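Local coordinates for MexT protein (PDB 6L33) that probably activates transcription of the MexEF-OprN efflux pump genes as a LysR-type DNA-binding regulator, of which this chain is the regulatory domain, at residues D17-F20 and G21-P25. Sequence-based numbering, arbitrary orientation.
Sequences DVEF and GLLPP
The backbone oxygen of Val18 takes two N-H groups from the next turn of the helix. Leu22 N is 3.0 Å from Val18 O and lies almost straight out from the carbonyl, at a C=O...N angle of 175°. Gly21 N reaches Val18 O more weakly, at 3.3 Å and with a bent N-H. One residue further on, Leu23 N makes a weak hydrogen bond to Glu19 O. The pattern then breaks, because Pro24 has no N-H to give. Its ring carbon CD sits 3.2 Å from Phe20 O, where a donor would otherwise come. Pro25 also lacks a donor, and the helix is kinked here.

Two side-chain pairs run along this turn. Val18 and Leu22 run alongside each other in the same direction, with Val18 CG1 3.8 Å from Leu22 CD1. Val18 CG1 is anti to the backbone N (chi1 173°), which sets this methyl beside the leucine. Glu19 and Leu23 are also alongside each other. The extended Glu19 chain passes Leu23 CD1, which is 3.5 Å from Glu19 CG and equally close to Glu19 OE1. The methyl lies in van der Waals contact with both the stem and the carboxylate end of Glu19.

Asp17 OD1 accepts a weak bond from Val18 N and is hydrogen-bonded to Ser15 OG, while OD2 is bonded to Tyr64 OH. This part of the chain lies in the N-terminal part of helix 18-33, the crossover between parallel strands 9-14 and 38-43 in a periplasmic-binding-protein-like fold. Tyr156 of helix 155-164 touches Asp17 and Val18. Gln136 of the second subunit packs on Glu19 and Phe20, and Leu143 of that subunit packs on Leu23, so this helix also faces the dimer partner.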
loop_
_atom_site.group_PDB
_atom_site.type_symbol
_atom_site.label_atom_id
_atom_site.label_comp_id
_atom_site.label_asym_id
_atom_site.label_seq_id
_atom_site.Cartn_x
_atom_site.Cartn_y
_atom_site.Cartn_z
ATOM N N ASP B 17 2.649 2.481 -7.219
ATOM C CA ASP B 17 2.897 1.894 -8.531
ATOM C C ASP B 17 4.350 2.074 -8.959
ATOM O O ASP B 17 4.956 1.143 -9.502
ATOM C CB ASP B 17 1.945 2.493 -9.571
ATOM C CG ASP B 17 1.943 4.012 -9.564
ATOM O OD1 ASP B 17 2.597 4.607 -8.682
ATOM O OD2 ASP B 17 1.284 4.611 -10.441
ATOM N N VAL B 18 4.927 3.254 -8.707
ATOM C CA VAL B 18 6.322 3.511 -9.061
ATOM C C VAL B 18 7.252 2.537 -8.351
ATOM O O VAL B 18 8.279 2.125 -8.905
ATOM C CB VAL B 18 6.687 4.975 -8.735
ATOM C CG1 VAL B 18 8.182 5.219 -8.920
ATOM C CG2 VAL B 18 5.877 5.929 -9.594
ATOM N N GLU B 19 6.898 2.136 -7.129
ATOM C CA GLU B 19 7.746 1.247 -6.342
ATOM C C GLU B 19 8.016 -0.076 -7.054
ATOM O O GLU B 19 9.090 -0.663 -6.880
ATOM C CB GLU B 19 7.093 1.005 -4.979
ATOM C CG GLU B 19 7.790 -0.018 -4.113
ATOM C CD GLU B 19 7.560 0.229 -2.638
ATOM O OE1 GLU B 19 7.879 -0.666 -1.825
ATOM O OE2 GLU B 19 7.058 1.319 -2.293
ATOM N N PHE B 20 7.072 -0.555 -7.866
ATOM C CA PHE B 20 7.241 -1.856 -8.506
ATOM C C PHE B 20 8.385 -1.842 -9.513
ATOM O O PHE B 20 9.218 -2.755 -9.535
ATOM C CB PHE B 20 5.937 -2.283 -9.181
ATOM C CG PHE B 20 4.899 -2.782 -8.221
ATOM C CD1 PHE B 20 4.926 -4.091 -7.769
ATOM C CD2 PHE B 20 3.899 -1.940 -7.767
ATOM C CE1 PHE B 20 3.970 -4.552 -6.881
ATOM C CE2 PHE B 20 2.943 -2.393 -6.880
ATOM C CZ PHE B 20 2.977 -3.702 -6.436
ATOM N N GLY B 21 8.444 -0.814 -10.357
ATOM C CA GLY B 21 9.450 -0.762 -11.397
ATOM C C GLY B 21 10.760 -0.128 -10.976
ATOM O O GLY B 21 11.831 -0.577 -11.391
ATOM N N LEU B 22 10.689 0.914 -10.144
ATOM C CA LEU B 22 11.881 1.686 -9.806
ATOM C C LEU B 22 12.746 0.978 -8.770
ATOM O O LEU B 22 13.978 0.976 -8.883
ATOM C CB LEU B 22 11.470 3.070 -9.295
ATOM C CG LEU B 22 12.539 4.117 -8.955
ATOM C CD1 LEU B 22 11.987 5.509 -9.210
ATOM C CD2 LEU B 22 13.013 4.002 -7.514
ATOM N N LEU B 23 12.121 0.379 -7.758
ATOM C CA LEU B 23 12.866 -0.109 -6.598
ATOM C C LEU B 23 13.841 -1.237 -6.925
ATOM O O LEU B 23 15.004 -1.151 -6.492
ATOM C CB LEU B 23 11.874 -0.516 -5.500
ATOM C CG LEU B 23 12.242 -0.310 -4.029
ATOM C CD1 LEU B 23 11.072 -0.635 -3.132
ATOM C CD2 LEU B 23 13.400 -1.176 -3.653
ATOM N N PRO B 24 13.465 -2.304 -7.637
ATOM C CA PRO B 24 14.393 -3.440 -7.811
ATOM C C PRO B 24 15.688 -3.040 -8.506
ATOM O O PRO B 24 16.772 -3.349 -7.990
ATOM C CB PRO B 24 13.579 -4.446 -8.640
ATOM C CG PRO B 24 12.171 -4.138 -8.294
ATOM C CD PRO B 24 12.116 -2.642 -8.134
ATOM N N PRO B 25 15.649 -2.357 -9.663
ATOM C CA PRO B 25 16.928 -1.950 -10.266
ATOM C C PRO B 25 17.671 -0.920 -9.438
ATOM O O PRO B 25 18.908 -0.919 -9.432
ATOM C CB PRO B 25 16.514 -1.386 -11.632
ATOM C CG PRO B 25 15.142 -0.903 -11.422
ATOM C CD PRO B 25 14.517 -1.903 -10.496
#